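Local coordinates for protein fibrillarin-like rRNA/tRNA 2'-O-methyltransferase (Aeropyrum pernix, PDB 4DF3) that probably methylates ribose 2'-hydroxyls in rRNA and tRNA, using S-adenosylmethionine as methyl donor at sites chosen by a guide RNA, at residues V19-E22 and D23-R27; V165-A168 and R169-R173; R185-D188 and V189-P193. The protein carries 2 engineered substitutions. One frame throughout, in Å; residues are numbered along the deposited sequence.

Contact 1. Residues V19-E22 and D23-R27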
# COMPACT_ATOMS: atom_id res chain seq x y z
N VAL A 19 13.70 -3.29 12.81
CA VAL A 19 14.62 -2.29 13.39
C VAL A 19 14.44 -2.33 14.91
O VAL A 19 13.33 -2.16 15.40
CB VAL A 19 14.36 -0.85 12.83
CG1 VAL A 19 15.23 0.24 13.55
CG2 VAL A 19 14.56 -0.79 11.32
N GLU A 20 15.51 -2.54 15.69
CA GLU A 20 15.37 -2.46 17.12
C GLU A 20 15.94 -1.13 17.60
O GLU A 20 17.10 -0.81 17.32
CB GLU A 20 16.11 -3.61 17.80
CG GLU A 20 16.17 -3.46 19.35
CD GLU A 20 16.52 -4.76 20.04
OE1 GLU A 20 16.64 -5.81 19.35
OE2 GLU A 20 16.65 -4.72 21.27
N LEU A 21 15.15 -0.38 18.36
CA LEU A 21 15.63 0.91 18.88
C LEU A 21 16.35 0.75 20.24
O LEU A 21 16.45 -0.36 20.76
CB LEU A 21 14.53 1.97 18.92
CG LEU A 21 13.60 2.13 17.70
CD1 LEU A 21 12.44 3.07 18.02
CD2 LEU A 21 14.32 2.68 16.45
N GLU A 22 16.92 1.86 20.74
CA GLU A 22 17.61 1.88 22.06
C GLU A 22 17.00 1.00 23.18
O GLU A 22 17.72 0.27 23.89
CB GLU A 22 17.69 3.32 22.55
CG GLU A 22 18.35 4.33 21.56
CD GLU A 22 18.75 5.57 22.27
OE1 GLU A 22 18.22 5.76 23.39
OE2 GLU A 22 19.61 6.36 21.77
N ASP A 23 15.67 1.05 23.32
CA ASP A 23 14.96 0.46 24.47
C ASP A 23 14.48 -0.98 24.25
O ASP A 23 13.70 -1.55 25.05
CB ASP A 23 13.76 1.35 24.83
CG ASP A 23 12.91 1.72 23.63
OD1 ASP A 23 13.24 1.39 22.48
OD2 ASP A 23 11.86 2.36 23.83
N GLY A 24 14.95 -1.56 23.15
CA GLY A 24 14.47 -2.85 22.72
C GLY A 24 13.14 -2.87 21.97
O GLY A 24 12.74 -3.96 21.56
N SER A 25 12.47 -1.71 21.81
CA SER A 25 11.21 -1.57 21.03
C SER A 25 11.53 -1.72 19.51
O SER A 25 12.69 -1.48 19.07
CB SER A 25 10.45 -0.28 21.33
OG SER A 25 10.99 0.86 20.70
N LEU A 26 10.54 -2.18 18.75
CA LEU A 26 10.82 -2.59 17.41
C LEU A 26 9.97 -1.77 16.44
O LEU A 26 8.87 -1.30 16.78
CB LEU A 26 10.55 -4.08 17.25
CG LEU A 26 11.49 -5.15 17.86
CD1 LEU A 26 10.87 -6.55 17.61
CD2 LEU A 26 12.88 -5.10 17.28
N ARG A 27 10.52 -1.60 15.22
CA ARG A 27 9.82 -0.89 14.13
C ARG A 27 10.10 -1.64 12.84
O ARG A 27 10.94 -2.53 12.83
CB ARG A 27 10.40 0.52 14.03
CG ARG A 27 10.25 1.33 15.30
CD ARG A 27 8.77 1.75 15.43
NE ARG A 27 8.62 2.84 16.38
CZ ARG A 27 8.87 2.71 17.68
NH1 ARG A 27 9.20 1.50 18.18
NH2 ARG A 27 8.73 3.77 18.48

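Contact 2. Residues V165-A168 and R169-R173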
# COMPACT_ATOMS: atom_id res chain seq x y z
N VAL A 165 -13.10 -3.78 -9.01
CA VAL A 165 -13.34 -4.81 -10.04
C VAL A 165 -13.15 -4.25 -11.44
O VAL A 165 -12.59 -4.91 -12.33
CB VAL A 165 -14.73 -5.45 -9.80
CG1 VAL A 165 -15.21 -6.23 -10.99
CG2 VAL A 165 -14.64 -6.34 -8.52
N ARG A 166 -13.64 -3.03 -11.64
CA ARG A 166 -13.57 -2.36 -12.96
C ARG A 166 -12.14 -2.13 -13.38
O ARG A 166 -11.73 -2.44 -14.53
CB ARG A 166 -14.28 -1.02 -12.84
CG ARG A 166 -14.58 -0.35 -14.21
CD ARG A 166 -15.39 0.88 -13.98
NE ARG A 166 -16.65 0.57 -13.28
CZ ARG A 166 -17.13 1.30 -12.28
NH1 ARG A 166 -16.53 2.41 -11.87
NH2 ARG A 166 -18.28 0.93 -11.71
N ASN A 167 -11.34 -1.56 -12.46
CA ASN A 167 -9.91 -1.45 -12.73
C ASN A 167 -9.22 -2.83 -12.93
O ASN A 167 -8.32 -2.98 -13.77
CB ASN A 167 -9.25 -0.67 -11.63
CG ASN A 167 -9.45 0.82 -11.80
OD1 ASN A 167 -8.56 1.51 -12.33
ND2 ASN A 167 -10.64 1.34 -11.37
N ALA A 168 -9.57 -3.82 -12.14
CA ALA A 168 -8.87 -5.11 -12.28
C ALA A 168 -9.14 -5.68 -13.66
O ALA A 168 -8.27 -6.29 -14.26
CB ALA A 168 -9.34 -6.15 -11.20
N ARG A 169 -10.40 -5.57 -14.12
CA ARG A 169 -10.73 -6.10 -15.50
C ARG A 169 -9.87 -5.50 -16.60
O ARG A 169 -9.42 -6.22 -17.52
CB ARG A 169 -12.24 -5.90 -15.79
CG ARG A 169 -13.06 -6.99 -15.10
CD ARG A 169 -14.57 -6.77 -15.00
NE ARG A 169 -15.18 -7.97 -14.42
CZ ARG A 169 -16.44 -8.06 -13.94
NH1 ARG A 169 -17.26 -7.00 -13.94
NH2 ARG A 169 -16.88 -9.23 -13.44
N PHE A 170 -9.60 -4.20 -16.50
CA PHE A 170 -8.74 -3.52 -17.45
C PHE A 170 -7.26 -3.86 -17.31
O PHE A 170 -6.58 -3.99 -18.33
CB PHE A 170 -8.88 -2.02 -17.32
CG PHE A 170 -10.04 -1.46 -18.06
CD1 PHE A 170 -9.96 -1.23 -19.43
CD2 PHE A 170 -11.20 -1.13 -17.37
CE1 PHE A 170 -11.07 -0.71 -20.13
CE2 PHE A 170 -12.32 -0.59 -18.07
CZ PHE A 170 -12.24 -0.37 -19.43
N PHE A 171 -6.76 -4.03 -16.10
CA PHE A 171 -5.30 -3.95 -15.88
C PHE A 171 -4.62 -5.12 -15.14
O PHE A 171 -3.42 -5.22 -15.22
CB PHE A 171 -4.95 -2.68 -15.06
CG PHE A 171 -5.44 -1.39 -15.72
CD1 PHE A 171 -5.00 -1.05 -17.00
CD2 PHE A 171 -6.43 -0.61 -15.12
CE1 PHE A 171 -5.51 0.16 -17.63
CE2 PHE A 171 -6.93 0.58 -15.68
CZ PHE A 171 -6.45 0.98 -16.97
N LEU A 172 -5.34 -5.83 -14.30
CA LEU A 172 -4.66 -6.71 -13.36
C LEU A 172 -4.32 -8.04 -14.05
O LEU A 172 -5.20 -8.69 -14.63
CB LEU A 172 -5.53 -6.94 -12.10
CG LEU A 172 -4.91 -7.80 -10.96
CD1 LEU A 172 -3.75 -7.05 -10.41
CD2 LEU A 172 -5.98 -7.97 -9.83
N ARG A 173 -3.05 -8.41 -13.97
CA ARG A 173 -2.60 -9.71 -14.56
C ARG A 173 -3.34 -10.86 -13.93
O ARG A 173 -3.84 -10.78 -12.78
CB ARG A 173 -1.09 -9.89 -14.43
CG ARG A 173 -0.26 -8.91 -15.24
CD ARG A 173 1.23 -9.20 -15.10
NE ARG A 173 1.51 -10.61 -15.30
CZ ARG A 173 1.82 -11.12 -16.51
NH1 ARG A 173 1.89 -10.30 -17.57
NH2 ARG A 173 2.00 -12.45 -16.64

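Contact 3. Residues R185-D188 and V189-P193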
# COMPACT_ATOMS: atom_id res chain seq x y z
N ARG A 185 -15.36 -2.20 11.26
CA ARG A 185 -15.17 -2.24 12.73
C ARG A 185 -14.51 -3.54 13.11
O ARG A 185 -14.55 -4.50 12.36
CB ARG A 185 -16.51 -2.13 13.43
CG ARG A 185 -17.15 -0.75 13.26
CD ARG A 185 -18.71 -0.79 13.51
NE ARG A 185 -19.37 -1.81 12.68
CZ ARG A 185 -20.65 -2.16 12.78
NH1 ARG A 185 -21.44 -1.54 13.65
NH2 ARG A 185 -21.14 -3.12 11.99
N SER A 186 -13.92 -3.61 14.31
CA SER A 186 -13.26 -4.84 14.68
C SER A 186 -14.29 -5.99 14.51
O SER A 186 -13.92 -7.08 13.99
CB SER A 186 -12.77 -4.75 16.11
OG SER A 186 -11.94 -5.87 16.35
N ILE A 187 -15.53 -5.76 14.96
CA ILE A 187 -16.58 -6.82 14.93
C ILE A 187 -16.94 -7.31 13.52
O ILE A 187 -17.34 -8.45 13.35
CB ILE A 187 -17.84 -6.44 15.65
CG1 ILE A 187 -18.52 -5.19 15.01
CG2 ILE A 187 -17.51 -6.19 17.15
CD1 ILE A 187 -20.00 -5.06 15.60
N ASP A 188 -16.73 -6.46 12.52
CA ASP A 188 -16.95 -6.94 11.14
C ASP A 188 -16.00 -8.09 10.75
O ASP A 188 -16.37 -9.00 9.98
CB ASP A 188 -16.74 -5.79 10.17
CG ASP A 188 -17.83 -4.76 10.26
OD1 ASP A 188 -19.00 -5.12 10.25
OD2 ASP A 188 -17.53 -3.59 10.30
N VAL A 189 -14.77 -8.04 11.27
CA VAL A 189 -13.75 -9.03 11.01
C VAL A 189 -13.91 -10.22 11.91
O VAL A 189 -13.79 -11.35 11.46
CB VAL A 189 -12.30 -8.40 11.09
CG1 VAL A 189 -11.19 -9.49 10.73
CG2 VAL A 189 -12.24 -7.27 9.96
N THR A 190 -14.18 -9.98 13.20
CA THR A 190 -14.03 -11.06 14.18
C THR A 190 -15.29 -11.78 14.45
O THR A 190 -15.25 -12.95 14.84
CB THR A 190 -13.58 -10.55 15.56
OG1 THR A 190 -14.52 -9.53 15.98
CG2 THR A 190 -12.20 -9.96 15.48
N THR A 191 -16.43 -11.16 14.16
CA THR A 191 -17.69 -11.64 14.72
C THR A 191 -18.73 -11.97 13.67
O THR A 191 -19.09 -13.14 13.51
CB THR A 191 -18.22 -10.63 15.77
OG1 THR A 191 -17.20 -10.36 16.74
CG2 THR A 191 -19.46 -11.19 16.47
N GLU A 192 -19.20 -10.94 12.96
CA GLU A 192 -20.10 -11.15 11.81
C GLU A 192 -20.10 -9.86 11.02
O GLU A 192 -20.17 -8.80 11.58
CB GLU A 192 -21.48 -11.59 12.31
CG GLU A 192 -22.59 -11.93 11.30
CD GLU A 192 -22.27 -13.05 10.35
OE1 GLU A 192 -21.46 -13.94 10.69
OE2 GLU A 192 -22.85 -13.03 9.25
N PRO A 193 -19.91 -9.95 9.70
CA PRO A 193 -19.83 -8.76 8.86
C PRO A 193 -21.19 -8.03 8.73
O PRO A 193 -22.26 -8.66 8.61
CB PRO A 193 -19.36 -9.33 7.50
CG PRO A 193 -19.57 -10.74 7.55
CD PRO A 193 -19.60 -11.18 8.97
O HOH W 1 -20.40 -6.28 12.28

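Contact 1. Residues V19-E22 and D23-R27
CD1 of Leu-21 rests over one face of the Arg-27 guanidinium, off its centre toward the rim, with NH1 of Arg-27 3.6 Å from it; the two side chains cross at about a right angle. The arginine gets there by bending at chi2 (-74°), which folds the chain back along its own strand. In that position Arg-27 NH1 donates to Ser-25 OG at 3.2 Å, the partner tilted from the guanidinium plane, and to Leu-26 O at 3.1 Å, approaching from above the carbonyl plane. A methionine in place of Arg-27 would probably leave Ser-25 OG and Leu-26 O without this donor and Leu-21 CD1 without its flat cover. Ser-25 OG in turn donates to Asp-23 OD1 at 2.9 Å, on the syn side, though tilted out of the carboxylate plane. Ser-25 N reaches the same oxygen from the same face of its plane, closing an Asx turn. On the other face of the sheet, Glu-20 CB meets Leu-26 CD2 at 3.6 Å. Val-19 and Arg-27 form a hydrogen-bonded antiparallel pair, Glu-20 and Leu-26 a non-hydrogen-bonded one. Leu-21 N then bonds Ser-25 O at 2.8 Å, while Gly-24 N returns to Leu-21 O at 3.1 Å. Gly-24 has a positive phi (81°), where a CB would jam against the preceding carbonyl oxygen. Further out, Phe-45 of strand 44-47 touches Leu-21, and a long, weak ion pair links Arg-27 to Glu-54. Together these bonds define a beta hairpin with a type I turn and a G1 beta bulge, joining strands 16-21 and 26-31 of the five-stranded antiparallel sheet.

Contact 2. Residues V165-A168 and R169-R173
Val-165 to Ala-168 meet Arg-169 to Leu-172 one turn further along the same helix, in the last turns of helix 160-171, where the chain passes straight into strand 172-173. The evidence is the run of i to i+4 backbone bonds: Arg-169 N to Val-165 O at 2.9 Å, a weak bond from Phe-170 N to Arg-166 O, then Phe-171 N to Asn-167 O and Leu-172 N to Ala-168 O, each 3.0 Å. Leu-172 is the first residue to leave helical angles. Val-165 and Arg-169 run side by side. Arg-169 is extended from CG to NE, and this carries its guanidinium along the valine until Val-165 CG1 sits over one face, toward the rim, with Arg-169 NH1 3.7 Å away. Phe-170 brings its ring edge to the backbone, CD2 lying 3.2 Å from Arg-166 O near the ring plane. The Phe-171 ring is turned 40° from the Asn-167 amide, its CE2 3.8 Å from Asn-167 OD1, and Phe-170 CB lies over the centre of one ring face. Ala-168 CB and Leu-172 CB make an apolar contact at 4.0 Å. Asn-167 is buried, and both ends of its amide are satisfied: OD1 pairs with Tyr-141 OH, while ND2 pairs with Ile-163 O and with Ala-135 O. Ala-135 belongs to the S-adenosylmethionine site, and the ligand is about 8 Å from the Asn-167 side chain. The three hydrogen bonds probably fix the rotation of the amide, and the one to Ala-135 O is consistent with a second-shell role in positioning a cofactor-binding residue.

Contact 3. Residues R185-D188 and V189-P193
One water spans Asp-188 and Glu-192, donating to Asp-188 OD1 at 2.7 Å and to Glu-192 O at 2.6 Å, and so ties the carboxylate to the chain leaving the helix. Toward the start of the helix the same carboxylate faces Arg-185. Its OD2 takes Arg-185 N at 2.8 Å on the anti side, with a nearly straight N-H (167°). Its OD1 lies in the guanidinium plane, at the edge, and forms a salt bridge with Arg-185 NH2 that is long, at 3.4 Å. Ile-187 CD1 stands over the centre of one guanidinium face, its CG1 being held between the backbone N and the carbonyl carbon (chi1 61°). Asp-188 OD1 also accepts from Ser-194 N, so this single buried acid links both ends of the short helix 186-190. That helix follows strand 176-183 and precedes helix 195-206 in the Rossmann-like methyltransferase fold, and Val-189 packs on Tyr-197 of the latter and on Val-214 of strand 211-216. At the exit Ile-187 O is gripped twice, by Thr-191 N at 3.0 Å and by Glu-192 N at 3.1 Å, the second nearly along the C=O axis. Thr-190 OG1 is turned back over the helix (chi1 55°) and lies 2.9 Å from Thr-191 OG1, a hydrogen bond in which either hydroxyl could donate. Thr-190 N meanwhile bonds Ser-186 O in the carbonyl plane.

The three contacts follow one another along the chain and never touch. Contact 1 lies in the five-stranded antiparallel sheet of the N-terminal part; contacts 2 and 3 belong to the part built on the seven-stranded mixed sheet, with its bound S-adenosylmethionine. Centres of contacts 1 and 2 are 40 Å apart, on opposite sides of the chain's centre; contacts 1 and 3 are separated by 32 Å, and contacts 2 and 3 by 28 Å. Strand 176-183 lies in the chain between contacts 2 and 3, after strand 172-173 and before helix 186-190. Of the three, contact 2 alone neighbours the cofactor site, whereas the other two shape a peripheral hairpin and a surface connection.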